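Local structure of Xaa-Pro dipeptidase (Pyrococcus horikoshii, 1WY2) at residues K158-V163 and T183-G188; L208-L213 and T225-V230; E242-A247 and G325-E330. The protein probably splits dipeptides with proline at the C-terminal position and a nonpolar residue before it, as a two-metal peptidase of the M24B family. All coordinates share one frame; numbering follows the deposited sequence.

Contact 1. Residues K158-V163 and T183-G188; sequences KKEREV and TIIASG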
loop_
_atom_site.group_PDB
_atom_site.type_symbol
_atom_site.label_atom_id
_atom_site.label_comp_id
_atom_site.label_asym_id
_atom_site.label_seq_id
_atom_site.Cartn_x
_atom_site.Cartn_y
_atom_site.Cartn_z
ATOM N N LYS A 158 7.114 -27.402 -6.393
ATOM C CA LYS A 158 6.236 -26.241 -6.505
ATOM C C LYS A 158 6.990 -24.927 -6.315
ATOM O O LYS A 158 7.906 -24.839 -5.497
ATOM C CB LYS A 158 5.116 -26.325 -5.463
ATOM C CG LYS A 158 4.319 -27.619 -5.483
ATOM C CD LYS A 158 3.453 -27.723 -6.728
ATOM C CE LYS A 158 2.259 -28.640 -6.495
ATOM N NZ LYS A 158 1.160 -28.384 -7.465
ATOM N N LYS A 159 6.600 -23.910 -7.077
ATOM C CA LYS A 159 7.218 -22.594 -6.969
ATOM C C LYS A 159 6.484 -21.819 -5.868
ATOM O O LYS A 159 5.253 -21.797 -5.838
ATOM C CB LYS A 159 7.105 -21.853 -8.305
ATOM C CG LYS A 159 7.715 -20.463 -8.298
ATOM C CD LYS A 159 7.664 -19.813 -9.680
ATOM C CE LYS A 159 8.526 -20.564 -10.684
ATOM N NZ LYS A 159 8.586 -19.867 -12.002
ATOM N N GLU A 160 7.236 -21.193 -4.965
ATOM C CA GLU A 160 6.647 -20.435 -3.858
ATOM C C GLU A 160 5.571 -19.456 -4.320
ATOM O O GLU A 160 4.469 -19.420 -3.770
ATOM C CB GLU A 160 7.728 -19.657 -3.109
ATOM C CG GLU A 160 8.837 -20.518 -2.525
ATOM C CD GLU A 160 9.914 -19.686 -1.856
ATOM O OE1 GLU A 160 10.043 -18.494 -2.205
ATOM O OE2 GLU A 160 10.642 -20.223 -0.993
ATOM N N ARG A 161 5.901 -18.661 -5.331
ATOM C CA ARG A 161 4.971 -17.669 -5.862
ATOM C C ARG A 161 3.678 -18.279 -6.387
ATOM O O ARG A 161 2.616 -17.664 -6.291
ATOM C CB ARG A 161 5.642 -16.871 -6.979
ATOM C CG ARG A 161 4.730 -15.850 -7.641
ATOM C CD ARG A 161 5.340 -14.470 -7.579
ATOM N NE ARG A 161 6.740 -14.488 -7.987
ATOM C CZ ARG A 161 7.615 -13.540 -7.680
ATOM N NH1 ARG A 161 7.236 -12.494 -6.961
ATOM N NH2 ARG A 161 8.874 -13.644 -8.082
ATOM N N GLU A 162 3.761 -19.479 -6.953
ATOM C CA GLU A 162 2.570 -20.127 -7.484
ATOM C C GLU A 162 1.652 -20.567 -6.352
ATOM O O GLU A 162 0.428 -20.532 -6.488
ATOM C CB GLU A 162 2.960 -21.315 -8.376
ATOM C CG GLU A 162 3.460 -20.873 -9.748
ATOM C CD GLU A 162 3.984 -22.012 -10.604
ATOM O OE1 GLU A 162 3.473 -23.146 -10.486
ATOM O OE2 GLU A 162 4.896 -21.760 -11.415
ATOM N N VAL A 163 2.246 -20.977 -5.233
ATOM C CA VAL A 163 1.456 -21.382 -4.079
ATOM C C VAL A 163 0.743 -20.126 -3.578
ATOM O O VAL A 163 -0.451 -20.149 -3.272
ATOM C CB VAL A 163 2.351 -21.949 -2.948
ATOM C CG1 VAL A 163 1.518 -22.201 -1.694
ATOM C CG2 VAL A 163 3.012 -23.242 -3.413
ATOM N N THR A 183 1.768 -12.109 0.534
ATOM C CA THR A 183 1.897 -13.457 1.079
ATOM C C THR A 183 3.320 -13.975 1.143
ATOM O O THR A 183 4.071 -13.914 0.166
ATOM C CB THR A 183 1.046 -14.459 0.278
ATOM O OG1 THR A 183 -0.335 -14.094 0.387
ATOM C CG2 THR A 183 1.232 -15.875 0.812
ATOM N N ILE A 184 3.673 -14.499 2.311
ATOM C CA ILE A 184 4.993 -15.053 2.540
ATOM C C ILE A 184 4.951 -16.573 2.473
ATOM O O ILE A 184 4.227 -17.210 3.229
ATOM C CB ILE A 184 5.529 -14.630 3.930
ATOM C CG1 ILE A 184 5.880 -13.142 3.910
ATOM C CG2 ILE A 184 6.746 -15.475 4.316
ATOM C CD1 ILE A 184 6.095 -12.544 5.280
ATOM N N ILE A 185 5.696 -17.133 1.524
ATOM C CA ILE A 185 5.836 -18.576 1.371
ATOM C C ILE A 185 7.352 -18.670 1.253
ATOM O O ILE A 185 7.906 -18.502 0.165
ATOM C CB ILE A 185 5.199 -19.122 0.070
ATOM C CG1 ILE A 185 3.698 -18.807 0.024
ATOM C CG2 ILE A 185 5.416 -20.634 -0.005
ATOM C CD1 ILE A 185 2.883 -19.469 1.119
ATOM N N ALA A 186 8.013 -18.902 2.384
ATOM C CA ALA A 186 9.473 -18.962 2.438
ATOM C C ALA A 186 9.974 -20.368 2.744
ATOM O O ALA A 186 9.817 -20.864 3.863
ATOM C CB ALA A 186 9.979 -17.979 3.493
ATOM N N SER A 187 10.599 -20.993 1.750
ATOM C CA SER A 187 11.087 -22.362 1.892
ATOM C C SER A 187 12.605 -22.492 1.953
ATOM O O SER A 187 13.334 -21.683 1.381
ATOM C CB SER A 187 10.559 -23.216 0.736
ATOM O OG SER A 187 11.079 -22.767 -0.508
ATOM N N GLY A 188 13.067 -23.528 2.645
ATOM C CA GLY A 188 14.495 -23.762 2.766
ATOM C C GLY A 188 15.218 -22.587 3.390
ATOM O O GLY A 188 14.766 -22.035 4.396
#
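E160, in the first turn of helix 160-173, reaches over to strand 184-187 and grips S187 through a single carboxylate oxygen. Its CB lies against the branch methyl CG2 of I185, E160 CB to I185 CG2 being 4.0 Å. The next atom passes the strand backbone, with E160 CG 3.5 Å from I185 O, and E160 CD comes to 3.1 Å from the same oxygen. With CG anti to its own carbonyl carbon (chi1 -59°) and the chain extended beyond, the carboxylate is carried straight out to the strand. There E160 OE2 takes two donors from one residue: the hydroxyl, S187 OG to E160 OE2 2.6 Å, and the backbone amide, S187 N to E160 OE2 2.8 Å. K201 NZ bonds to the same hydroxyl. The hydroxyl arrives on the anti lone pair, pointing away from OE1, whereas the N-H comes from above the carboxylate plane, 38° out of it. E160 OE1 is turned to R190, in a salt bridge, and to the hydroxyl of S199, so both oxygens are engaged and the group is held against rotation. E160 OE1 also lies 3.2 Å from I185 O, two acceptors side by side, a closeness that the positive charge of R190 would probably ease. About one helical turn on, V163 adds a looser apolar touch, V163 CG1 to I185 CD1 4.2 Å, the two side chains crossing at about a right angle. The buried contact joins helix 160-173 to strand 184-187 within the M24 metallopeptidase domain: I185 also packs on A164 of the helix and on I211 of the neighbouring strand 208-217, S187 packs on V209 of that strand, and R161, pointing away, meets A176 of the second subunit.

Contact 2. Residues L208-L213 and T225-V230; sequences LVVIDL and TRTIVV. With ZN (zinc ion), chain D.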
loop_
_atom_site.group_PDB
_atom_site.type_symbol
_atom_site.label_atom_id
_atom_site.label_comp_id
_atom_site.label_asym_id
_atom_site.label_seq_id
_atom_site.Cartn_x
_atom_site.Cartn_y
_atom_site.Cartn_z
ATOM N N LEU A 208 11.961 -26.423 5.262
ATOM C CA LEU A 208 11.096 -25.849 6.285
ATOM C C LEU A 208 10.374 -24.822 5.417
ATOM O O LEU A 208 10.996 -24.215 4.542
ATOM C CB LEU A 208 11.902 -25.100 7.351
ATOM C CG LEU A 208 12.277 -25.836 8.638
ATOM C CD1 LEU A 208 13.329 -25.041 9.388
ATOM C CD2 LEU A 208 11.033 -26.034 9.499
ATOM N N VAL A 209 9.076 -24.633 5.625
ATOM C CA VAL A 209 8.340 -23.652 4.836
ATOM C C VAL A 209 7.488 -22.802 5.764
ATOM O O VAL A 209 6.610 -23.316 6.463
ATOM C CB VAL A 209 7.412 -24.319 3.792
ATOM C CG1 VAL A 209 6.811 -23.248 2.875
ATOM C CG2 VAL A 209 8.190 -25.347 2.975
ATOM N N VAL A 210 7.770 -21.505 5.785
ATOM C CA VAL A 210 7.019 -20.573 6.615
ATOM C C VAL A 210 5.916 -19.986 5.739
ATOM O O VAL A 210 6.183 -19.506 4.635
ATOM C CB VAL A 210 7.927 -19.435 7.146
ATOM C CG1 VAL A 210 7.102 -18.433 7.958
ATOM C CG2 VAL A 210 9.037 -20.018 8.009
ATOM N N ILE A 211 4.684 -20.049 6.235
ATOM C CA ILE A 211 3.512 -19.543 5.522
ATOM C C ILE A 211 2.883 -18.439 6.368
ATOM O O ILE A 211 2.266 -18.714 7.395
ATOM C CB ILE A 211 2.475 -20.672 5.321
ATOM C CG1 ILE A 211 3.141 -21.870 4.632
ATOM C CG2 ILE A 211 1.298 -20.167 4.489
ATOM C CD1 ILE A 211 2.354 -23.164 4.757
ATOM N N ASP A 212 3.048 -17.192 5.937
ATOM C CA ASP A 212 2.511 -16.036 6.657
ATOM C C ASP A 212 1.599 -15.296 5.681
ATOM O O ASP A 212 2.049 -14.795 4.650
ATOM C CB ASP A 212 3.665 -15.129 7.110
ATOM C CG ASP A 212 3.244 -14.085 8.135
ATOM O OD1 ASP A 212 2.042 -13.756 8.228
ATOM O OD2 ASP A 212 4.139 -13.573 8.842
ATOM N N LEU A 213 0.313 -15.234 6.004
ATOM C CA LEU A 213 -0.646 -14.582 5.127
ATOM C C LEU A 213 -1.797 -13.995 5.923
ATOM O O LEU A 213 -1.902 -14.194 7.137
ATOM C CB LEU A 213 -1.172 -15.601 4.098
ATOM C CG LEU A 213 -1.850 -16.872 4.631
ATOM C CD1 LEU A 213 -3.297 -16.575 4.994
ATOM C CD2 LEU A 213 -1.797 -17.974 3.574
ATOM N N THR A 225 0.523 -17.297 10.752
ATOM C CA THR A 225 1.746 -17.921 10.255
ATOM C C THR A 225 1.835 -19.346 10.773
ATOM O O THR A 225 1.659 -19.599 11.965
ATOM C CB THR A 225 3.051 -17.217 10.725
ATOM O OG1 THR A 225 3.068 -15.853 10.295
ATOM C CG2 THR A 225 4.270 -17.926 10.123
ATOM N N ARG A 226 2.096 -20.279 9.871
ATOM C CA ARG A 226 2.283 -21.672 10.256
ATOM C C ARG A 226 3.538 -22.130 9.532
ATOM O O ARG A 226 3.814 -21.691 8.418
ATOM C CB ARG A 226 1.096 -22.541 9.829
ATOM C CG ARG A 226 -0.174 -22.304 10.636
ATOM C CD ARG A 226 -0.026 -22.771 12.082
ATOM N NE ARG A 226 -1.245 -22.514 12.847
ATOM C CZ ARG A 226 -1.533 -21.351 13.425
ATOM N NH1 ARG A 226 -0.683 -20.328 13.343
ATOM N NH2 ARG A 226 -2.685 -21.201 14.060
ATOM N N THR A 227 4.310 -22.994 10.173
ATOM C CA THR A 227 5.522 -23.502 9.551
ATOM C C THR A 227 5.379 -25.009 9.444
ATOM O O THR A 227 4.910 -25.659 10.377
ATOM C CB THR A 227 6.774 -23.167 10.391
ATOM O OG1 THR A 227 6.939 -21.745 10.459
ATOM C CG2 THR A 227 8.026 -23.784 9.765
ATOM N N ILE A 228 5.760 -25.553 8.294
ATOM C CA ILE A 228 5.694 -26.992 8.066
ATOM C C ILE A 228 7.033 -27.448 7.492
ATOM O O ILE A 228 7.931 -26.640 7.263
ATOM C CB ILE A 228 4.576 -27.372 7.051
ATOM C CG1 ILE A 228 4.864 -26.737 5.688
ATOM C CG2 ILE A 228 3.215 -26.913 7.568
ATOM C CD1 ILE A 228 3.888 -27.143 4.601
ATOM N N VAL A 229 7.166 -28.753 7.289
ATOM C CA VAL A 229 8.370 -29.315 6.694
ATOM C C VAL A 229 7.889 -30.251 5.601
ATOM O O VAL A 229 6.942 -31.011 5.802
ATOM C CB VAL A 229 9.216 -30.132 7.697
ATOM C CG1 VAL A 229 10.360 -30.820 6.958
ATOM C CG2 VAL A 229 9.770 -29.223 8.784
ATOM N N VAL A 230 8.519 -30.170 4.437
ATOM C CA VAL A 230 8.150 -31.031 3.325
ATOM C C VAL A 230 8.903 -32.336 3.532
ATOM O O VAL A 230 10.113 -32.402 3.334
ATOM C CB VAL A 230 8.551 -30.404 1.976
ATOM C CG1 VAL A 230 8.142 -31.324 0.831
ATOM C CG2 VAL A 230 7.881 -29.043 1.821
HETATM ZN ZN ZN D . 1.878 -12.583 9.850
#
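D212 and T225 face each other as a non-hydrogen-bonded pair, with the T225 hydroxyl over one face of the D212 carboxylate; the modelled closeness there is doubtful and no hydrogen bond joins them. D212 OD1 binds the chain D zinc at 2.0 Å and D212 OD2 reaches it more distantly, at 2.7 Å; OD2 also makes a salt bridge with R328. The other flat group, the guanidinium of R226, folds back on its own strand: R226 NH1 reaches T225 O at 2.8 Å, that oxygen lying in the guanidinium plane while the N-H stands above the carbonyl plane, 50° out of it. NH2 of R226 pairs with D331. The T225 hydroxyl bonds to E330 OE1, a zinc ligand; with OG1 anti to the carbonyl carbon (chi1 -59°), CG2 is left to lie on V210, V210 CG1 to T225 CG2 3.6 Å. With an alanine here, E330 is likely to lose a bond that fixes its carboxylate beside the metal, and V210 would probably face a gap where the methyl was. Farther along the same face, the CD2 methyl of L208 sits close to its pair, L208 CD2 to V229 CG2 3.5 Å, and also touches T227. The opposite face carries V209, I211, R226 and I228, V209 CB lying 4.0 Å from I228 CG1. Four backbone bonds tie the antiparallel strands in two hydrogen-bonded pairs, V209 with I228 and I211 with R226; I211 N to R226 O is 2.9 Å. The pair forms the beta hairpin of strands 208-217 and 220-229, which brings metal ligands D212 and D223 together. Strand 184-187 adjoins the first of these strands, helix 130-153 packs against I211 and R226, and strand 325-336 lies against L208, V210 and T227.

Contact 3. Residues E242-A247 and G325-E330; sequences EIVLEA and GGVRIE. With ZN (zinc ion), chain D; ZN (zinc ion), chain E.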
loop_
_atom_site.group_PDB
_atom_site.type_symbol
_atom_site.label_atom_id
_atom_site.label_comp_id
_atom_site.label_asym_id
_atom_site.label_seq_id
_atom_site.Cartn_x
_atom_site.Cartn_y
_atom_site.Cartn_z
ATOM N N GLU A 242 10.132 -26.896 18.038
ATOM C CA GLU A 242 9.571 -27.164 19.360
ATOM C C GLU A 242 9.726 -25.965 20.286
ATOM O O GLU A 242 8.859 -25.698 21.121
ATOM C CB GLU A 242 10.238 -28.399 19.983
ATOM C CG GLU A 242 10.060 -29.668 19.155
ATOM C CD GLU A 242 10.703 -30.892 19.791
ATOM O OE1 GLU A 242 11.839 -30.781 20.300
ATOM O OE2 GLU A 242 10.072 -31.970 19.767
ATOM N N ILE A 243 10.835 -25.247 20.140
ATOM C CA ILE A 243 11.097 -24.067 20.962
ATOM C C ILE A 243 10.128 -22.929 20.622
ATOM O O ILE A 243 9.567 -22.293 21.514
ATOM C CB ILE A 243 12.552 -23.589 20.776
ATOM C CG1 ILE A 243 13.513 -24.663 21.301
ATOM C CG2 ILE A 243 12.772 -22.262 21.503
ATOM C CD1 ILE A 243 14.978 -24.365 21.039
ATOM N N VAL A 244 9.935 -22.669 19.335
ATOM C CA VAL A 244 9.016 -21.610 18.927
ATOM C C VAL A 244 7.589 -21.971 19.349
ATOM O O VAL A 244 6.841 -21.119 19.822
ATOM C CB VAL A 244 9.065 -21.380 17.400
ATOM C CG1 VAL A 244 7.983 -20.386 16.984
ATOM C CG2 VAL A 244 10.438 -20.842 17.004
ATOM N N LEU A 245 7.220 -23.239 19.185
ATOM C CA LEU A 245 5.885 -23.699 19.564
ATOM C C LEU A 245 5.656 -23.499 21.060
ATOM O O LEU A 245 4.591 -23.049 21.485
ATOM C CB LEU A 245 5.717 -25.182 19.220
ATOM C CG LEU A 245 4.365 -25.810 19.577
ATOM C CD1 LEU A 245 3.259 -25.158 18.749
ATOM C CD2 LEU A 245 4.414 -27.306 19.315
ATOM N N GLU A 246 6.660 -23.840 21.858
ATOM C CA GLU A 246 6.557 -23.698 23.306
ATOM C C GLU A 246 6.384 -22.231 23.695
ATOM O O GLU A 246 5.538 -21.891 24.523
ATOM C CB GLU A 246 7.810 -24.253 23.976
ATOM C CG GLU A 246 7.771 -24.210 25.495
ATOM C CD GLU A 246 9.120 -24.515 26.114
ATOM O OE1 GLU A 246 9.933 -25.206 25.461
ATOM O OE2 GLU A 246 9.366 -24.074 27.258
ATOM N N ALA A 247 7.197 -21.370 23.093
ATOM C CA ALA A 247 7.144 -19.940 23.374
ATOM C C ALA A 247 5.812 -19.329 22.943
ATOM O O ALA A 247 5.237 -18.517 23.664
ATOM C CB ALA A 247 8.298 -19.228 22.666
ATOM N N GLY A 325 17.610 -21.787 7.801
ATOM C CA GLY A 325 16.170 -21.947 7.889
ATOM C C GLY A 325 15.589 -21.234 9.090
ATOM O O GLY A 325 16.322 -20.727 9.942
ATOM N N GLY A 326 14.266 -21.201 9.169
ATOM C CA GLY A 326 13.626 -20.529 10.282
ATOM C C GLY A 326 12.239 -21.066 10.556
ATOM O O GLY A 326 11.670 -21.796 9.745
ATOM N N VAL A 327 11.699 -20.704 11.713
ATOM C CA VAL A 327 10.367 -21.144 12.112
ATOM C C VAL A 327 9.607 -20.003 12.772
ATOM O O VAL A 327 10.153 -19.299 13.613
ATOM C CB VAL A 327 10.435 -22.300 13.140
ATOM C CG1 VAL A 327 9.029 -22.650 13.625
ATOM C CG2 VAL A 327 11.097 -23.525 12.515
ATOM N N ARG A 328 8.352 -19.816 12.370
ATOM C CA ARG A 328 7.492 -18.810 12.977
ATOM C C ARG A 328 6.085 -19.381 13.087
ATOM O O ARG A 328 5.595 -20.043 12.171
ATOM C CB ARG A 328 7.444 -17.502 12.166
ATOM C CG ARG A 328 6.468 -16.472 12.779
ATOM C CD ARG A 328 6.638 -15.040 12.241
ATOM N NE ARG A 328 6.311 -14.887 10.824
ATOM C CZ ARG A 328 7.204 -14.895 9.837
ATOM N NH1 ARG A 328 8.493 -15.053 10.100
ATOM N NH2 ARG A 328 6.811 -14.710 8.581
ATOM N N ILE A 329 5.454 -19.151 14.232
ATOM C CA ILE A 329 4.088 -19.604 14.468
ATOM C C ILE A 329 3.359 -18.373 14.983
ATOM O O ILE A 329 3.737 -17.801 16.003
ATOM C CB ILE A 329 4.049 -20.741 15.506
ATOM C CG1 ILE A 329 4.847 -21.936 14.972
ATOM C CG2 ILE A 329 2.603 -21.142 15.781
ATOM C CD1 ILE A 329 4.998 -23.083 15.959
ATOM N N GLU A 330 2.325 -17.961 14.255
ATOM C CA GLU A 330 1.574 -16.756 14.585
ATOM C C GLU A 330 0.061 -16.917 14.606
ATOM O O GLU A 330 -0.521 -17.534 13.713
ATOM C CB GLU A 330 1.934 -15.651 13.581
ATOM C CG GLU A 330 0.956 -14.480 13.552
ATOM C CD GLU A 330 1.316 -13.427 12.525
ATOM O OE1 GLU A 330 1.780 -13.797 11.426
ATOM O OE2 GLU A 330 1.113 -12.231 12.814
HETATM ZN ZN ZN D . 1.878 -12.583 9.850
HETATM ZN ZN ZN E . 1.866 -10.410 12.137
#
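V244 of helix 235-254 sets its two methyls between V327 and I329 of strand 325-336, and this buried wedge is the tight part of the contact. V244 CG2 rests on the strand backbone, 3.7 Å from V327 O, while V244 CB meets V327 CG1 at 4.0 Å. The other methyl, V244 CG1, faces I329, 3.9 Å from I329 N. The smaller, more open part lies at L245, which is partly exposed, though its touches are as close. I329 reaches it with an extended chain, CG1 anti to the carbonyl carbon (chi1 -61°), and sets its end methyl against the helix backbone, I329 CD1 to L245 CA 3.8 Å. Beyond, E242 turns away from the strand and is exposed. The contact is van der Waals throughout: methyls on methyls and on backbone atoms, V327 O and I329 N among them. The other side of the strand faces the metal site: the CB of R328 points away from the helix, its guanidinium bonds to Y320 and makes a salt bridge with D212, and the E330 carboxylate bridges both zinc ions, with E330 OE1 2.0 Å from the chain D zinc and E330 OE2 2.1 Å from the chain E zinc. Helix 235-254 thus covers the back of a metal-binding strand; I240 also packs on V327 and Q248 on I329, strand 312-321 lies beside V244, and helix 261-274 flanks I243 and A247.

Overall arrangement
The three contacts form one run through the M24 domain. Contacts 1 and 2, centres about 9 Å apart, share a sheet: I184 N lies 2.9 Å from D212 O and A186 O 2.9 Å from V210 N, so strand 184-187 extends the hairpin. Contacts 2 and 3, centres about 10 Å apart, meet at the metals, where T225 OG1 is 2.7 Å from E330 OE1 and D212 and E330 share the chain D zinc with D223; farther along, T227 OG1 is 2.8 Å from R328 O. D223, H287, E316 and E330 hold the second zinc, at sites assigned to cobalt. Contact 1 stands back, the side chain of I185 about 11 Å from the nearer zinc ion.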